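Development-specific protein S (PDB 1NPS) assembles on the surface of myxospores in the presence of calcium ions during fruiting body formation, its N-terminal domain, described here, binding two of these ions. Local coordinates at residues Asn8-Gln12 with Asn67-Leu71; Asn35-Ser39 with Asn75-Ile81. One frame throughout, in Å; residues are numbered along the deposited sequence.

Interaction 1 of 2, residues Asn8-Gln12 with Asn67-Leu71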
# COMPACT_ATOMS: atom_id res chain seq x y z
N ASN A 8 4.29 -0.20 -10.75
CA ASN A 8 3.41 -0.32 -11.91
C ASN A 8 2.33 -1.37 -11.68
O ASN A 8 2.42 -2.19 -10.76
CB ASN A 8 4.21 -0.68 -13.17
CG ASN A 8 5.24 0.38 -13.54
OD1 ASN A 8 6.39 0.05 -13.82
ND2 ASN A 8 4.84 1.64 -13.52
N GLU A 9 1.28 -1.31 -12.49
CA GLU A 9 0.16 -2.25 -12.41
C GLU A 9 0.57 -3.70 -12.74
O GLU A 9 1.64 -3.95 -13.28
CB GLU A 9 -0.99 -1.80 -13.32
CG GLU A 9 -1.66 -0.50 -12.85
CD GLU A 9 -2.91 -0.12 -13.64
OE1 GLU A 9 -3.06 -0.53 -14.80
OE2 GLU A 9 -3.75 0.61 -13.08
N ASP A 10 -0.30 -4.65 -12.39
CA ASP A 10 -0.08 -6.07 -12.64
C ASP A 10 1.21 -6.59 -12.01
O ASP A 10 1.89 -7.42 -12.59
CB ASP A 10 -0.08 -6.36 -14.15
CG ASP A 10 -1.37 -5.93 -14.83
OD1 ASP A 10 -2.45 -6.04 -14.21
OD2 ASP A 10 -1.31 -5.47 -15.99
N PHE A 11 1.54 -6.06 -10.84
CA PHE A 11 2.73 -6.46 -10.10
C PHE A 11 4.05 -6.34 -10.88
O PHE A 11 4.87 -7.26 -10.88
CB PHE A 11 2.54 -7.89 -9.55
CG PHE A 11 1.14 -8.17 -9.03
CD1 PHE A 11 0.52 -7.30 -8.14
CD2 PHE A 11 0.43 -9.29 -9.47
CE1 PHE A 11 -0.79 -7.53 -7.71
CE2 PHE A 11 -0.88 -9.52 -9.03
CZ PHE A 11 -1.48 -8.64 -8.16
N GLN A 12 4.28 -5.20 -11.52
CA GLN A 12 5.52 -4.99 -12.27
C GLN A 12 6.30 -3.84 -11.67
O GLN A 12 5.78 -3.09 -10.86
CB GLN A 12 5.21 -4.65 -13.73
CG GLN A 12 4.51 -5.74 -14.51
CD GLN A 12 5.49 -6.63 -15.24
OE1 GLN A 12 6.26 -6.17 -16.07
NE2 GLN A 12 5.45 -7.92 -14.94
N ASN A 67 -4.80 -9.75 -3.42
CA ASN A 67 -4.04 -9.17 -4.52
C ASN A 67 -4.85 -8.19 -5.36
O ASN A 67 -6.03 -8.42 -5.62
CB ASN A 67 -3.45 -10.27 -5.40
CG ASN A 67 -2.29 -10.98 -4.74
OD1 ASN A 67 -1.94 -10.70 -3.59
ND2 ASN A 67 -1.66 -11.88 -5.48
N ALA A 68 -4.23 -7.09 -5.75
CA ALA A 68 -4.89 -6.06 -6.56
C ALA A 68 -3.94 -5.59 -7.64
O ALA A 68 -2.98 -4.87 -7.37
CB ALA A 68 -5.30 -4.88 -5.68
N GLU A 69 -4.18 -6.04 -8.86
CA GLU A 69 -3.36 -5.70 -10.03
C GLU A 69 -3.41 -4.21 -10.38
O GLU A 69 -2.58 -3.71 -11.13
CB GLU A 69 -3.81 -6.50 -11.26
CG GLU A 69 -5.19 -6.07 -11.79
CD GLU A 69 -5.52 -6.64 -13.16
OE1 GLU A 69 -5.93 -7.82 -13.22
OE2 GLU A 69 -5.38 -5.91 -14.17
N GLU A 70 -4.47 -3.54 -9.94
CA GLU A 70 -4.64 -2.12 -10.20
C GLU A 70 -5.39 -1.49 -9.03
O GLU A 70 -6.01 -2.19 -8.23
CB GLU A 70 -5.36 -1.91 -11.53
CG GLU A 70 -6.82 -2.29 -11.56
CD GLU A 70 -7.66 -1.24 -12.28
OE1 GLU A 70 -7.11 -0.17 -12.66
OE2 GLU A 70 -8.87 -1.48 -12.45
N LEU A 71 -5.35 -0.16 -8.94
CA LEU A 71 -5.97 0.55 -7.83
C LEU A 71 -6.98 1.62 -8.23
O LEU A 71 -7.33 2.49 -7.42
CB LEU A 71 -4.87 1.19 -6.96
CG LEU A 71 -3.88 0.24 -6.28
CD1 LEU A 71 -2.82 1.05 -5.59
CD2 LEU A 71 -4.60 -0.67 -5.29
O HOH W 1 -3.68 1.06 -10.43
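Asp10 and Glu69 bring the two backbones together, their CA atoms 4.2 Å apart, and Asp10 N donates a nearly straight hydrogen bond (174°) to Glu69 O. Residues 8-12 form the turn of the folded hairpin between strands 3-6 and 15-18 in the first beta/gamma-crystallin Greek key; 67-71 is a loop of the second. Asp10 and Phe11 both have left-handed backbone angles, and Ser40 OG binds Phe11 N. Beside the backbone bond, the side chains of Asp10 and Glu69 run alongside each other with their carboxylate planes 77° apart, and Asp10 OD1 lies only 2.9 Å from Glu69 OE2, a proximity likely to raise the pKa of one of them. With its chain extended beyond CG (chi2 -173°), Glu9 runs alongside Glu70, its OE2 3.4 Å from Glu70 CB, and a water lies between this OE2 and the backbone N of Leu71. Replacing Glu9 by alanine would probably leave that water with one partner fewer and open a gap beside Glu70 CB. The Phe11 ring meets the chain at 67-69 obliquely and also touches Lys42: its CZ meets Asn67 CB at 3.8 Å, while Asn67 OD1 turns to Val43 N. Phe11 CE1 approaches Ala68 O to 3.5 Å.

Interaction 2 of 2, residues Asn35-Ser39 with Asn75-Ile81; sequences NNTIS and NNNVSSI. With CA (calcium ion), chain B; CA (calcium ion), chain C.
The paired calcium sites of the beta/gamma-crystallin domain lie where Asn35-Ser39 of the first Greek key meets Asn75-Ile81 of the second. The two segments are related by approximate twofold symmetry, and each lends a side chain to the other's ion. At one calcium ion, Thr37 O (2.1 Å) and Ser39 OG are joined by Asn76 OD1 (2.1 Å) from across the contact, with Tyr7 O and a water. At the other, Asn36 OD1 (2.2 Å) crosses to meet Ser79 OG (2.1 Å), with Gln53 O and three waters, one of which also donates to Asn77 OD1. Several still shorter metal distances in the model are doubtful. Asn36 and Asn76 both take left-handed backbone angles, and their amides make matching bonds: Asn36 N to Val78 O, from 35° above the carbonyl plane, and Asn76 N to Ile38 O, tilted 26° from it. Water doubles each link, one joining Thr37 N to Val78 O and another Asn77 N to Ile38 O. With CG opposite the backbone N about the CA-CB bond (chi1 -176°), the Asn35 amide reaches Ser79, whose OG donates to Asn35 OD1 (2.7 Å) on a lone pair in the carbonyl plane, so the hydroxyl is held while its oxygen faces the metal. Inward, Ile38 and Ile81 meet tip to tip, CD1 to CD1, at 3.7 Å. This reciprocal exchange of ligands is typical of the double calcium site formed by paired N/D-N/D-X-X-S/T-S sequences in microbial beta/gamma-crystallins.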
# COMPACT_ATOMS: atom_id res chain seq x y z
N ASN A 35 6.17 9.07 -2.89
CA ASN A 35 4.78 9.48 -2.79
C ASN A 35 4.02 9.30 -4.10
O ASN A 35 4.57 9.53 -5.20
CB ASN A 35 4.72 10.94 -2.36
CG ASN A 35 3.32 11.41 -2.14
OD1 ASN A 35 2.60 10.87 -1.31
ND2 ASN A 35 2.92 12.44 -2.89
N ASN A 36 2.75 8.92 -3.99
CA ASN A 36 1.87 8.70 -5.15
C ASN A 36 2.53 7.90 -6.27
O ASN A 36 2.61 8.38 -7.41
CB ASN A 36 1.37 10.05 -5.74
CG ASN A 36 0.65 10.94 -4.72
OD1 ASN A 36 0.10 10.49 -3.72
ND2 ASN A 36 0.62 12.24 -5.02
N THR A 37 3.05 6.71 -5.98
CA THR A 37 3.69 5.90 -7.02
C THR A 37 3.14 4.48 -7.10
O THR A 37 3.24 3.82 -8.15
CB THR A 37 5.23 5.83 -6.87
OG1 THR A 37 5.58 5.31 -5.58
CG2 THR A 37 5.88 7.20 -7.09
N ILE A 38 2.54 4.01 -6.02
CA ILE A 38 1.99 2.66 -5.96
C ILE A 38 0.89 2.43 -6.99
O ILE A 38 -0.02 3.24 -7.15
CB ILE A 38 1.49 2.36 -4.55
CG1 ILE A 38 2.67 2.42 -3.58
CG2 ILE A 38 0.79 1.03 -4.50
CD1 ILE A 38 2.29 2.18 -2.15
N SER A 39 0.99 1.32 -7.72
CA SER A 39 0.02 1.00 -8.76
C SER A 39 -0.59 -0.39 -8.63
O SER A 39 -1.61 -0.71 -9.25
CB SER A 39 0.65 1.22 -10.14
OG SER A 39 1.27 2.50 -10.22
N ASN A 75 -4.61 4.97 -7.92
CA ASN A 75 -3.38 4.65 -8.62
C ASN A 75 -2.50 5.90 -8.59
O ASN A 75 -2.97 7.00 -8.89
CB ASN A 75 -3.68 4.27 -10.07
CG ASN A 75 -2.42 4.16 -10.91
OD1 ASN A 75 -1.55 3.34 -10.65
ND2 ASN A 75 -2.29 5.04 -11.90
N ASN A 76 -1.22 5.72 -8.24
CA ASN A 76 -0.28 6.84 -8.17
C ASN A 76 -0.88 8.00 -7.35
O ASN A 76 -0.73 9.18 -7.70
CB ASN A 76 0.10 7.33 -9.58
CG ASN A 76 1.03 6.35 -10.33
OD1 ASN A 76 1.59 5.41 -9.75
ND2 ASN A 76 1.22 6.60 -11.61
N ASN A 77 -1.52 7.66 -6.25
CA ASN A 77 -2.16 8.64 -5.38
C ASN A 77 -2.17 8.21 -3.93
O ASN A 77 -3.05 8.62 -3.19
CB ASN A 77 -3.61 8.88 -5.82
CG ASN A 77 -3.76 10.05 -6.76
OD1 ASN A 77 -3.13 11.10 -6.59
ND2 ASN A 77 -4.62 9.90 -7.77
N VAL A 78 -1.26 7.34 -3.52
CA VAL A 78 -1.22 6.90 -2.12
C VAL A 78 -0.13 7.65 -1.36
O VAL A 78 1.02 7.69 -1.79
CB VAL A 78 -1.04 5.35 -2.01
CG1 VAL A 78 -0.95 4.93 -0.55
CG2 VAL A 78 -2.21 4.63 -2.67
N SER A 79 -0.50 8.25 -0.23
CA SER A 79 0.45 9.02 0.56
C SER A 79 0.70 8.47 1.97
O SER A 79 1.65 8.87 2.63
CB SER A 79 0.03 10.48 0.63
OG SER A 79 -0.04 11.05 -0.68
N SER A 80 -0.18 7.60 2.45
CA SER A 80 0.01 6.97 3.75
C SER A 80 -0.66 5.60 3.71
O SER A 80 -1.53 5.35 2.87
CB SER A 80 -0.46 7.86 4.92
OG SER A 80 -1.85 8.18 4.86
N ILE A 81 -0.18 4.68 4.56
CA ILE A 81 -0.69 3.30 4.57
C ILE A 81 -0.68 2.69 5.99
O ILE A 81 0.23 2.95 6.78
CB ILE A 81 0.22 2.35 3.69
CG1 ILE A 81 0.38 2.89 2.26
CG2 ILE A 81 -0.35 0.93 3.64
CD1 ILE A 81 1.39 2.09 1.40
CA CA B . 2.67 3.65 -10.19
CA CA C . -1.35 11.39 -2.30
O HOH W 2 2.47 5.68 -3.18
O HOH W 3 -0.67 5.14 -5.45
O HOH W 4 -2.64 12.12 -3.70
O HOH W 5 3.81 4.47 -10.92
O HOH W 6 -1.59 9.90 -2.01
O HOH W 7 -1.03 13.04 -1.90

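In the fold
Both interactions join the first Greek key to the second, and their segments alternate along the chain, so the two motifs are laced together at two places with centres about 12 Å apart. Interaction 1 is a surface contact; interaction 2 is partly buried and holds the calcium ions. They meet directly: Ser39 CB packs against Asn8 C at 3.5 Å, and Leu71 CD1 touches Ile38 CG2 at 3.8 Å. The hairpin turn of interaction 1 follows Tyr7, whose carbonyl oxygen completes the calcium site of Thr37, Ser39 and Asn76. The side chain of Glu9 comes to about 7 Å of that ion at its nearest atom, too far to bind it.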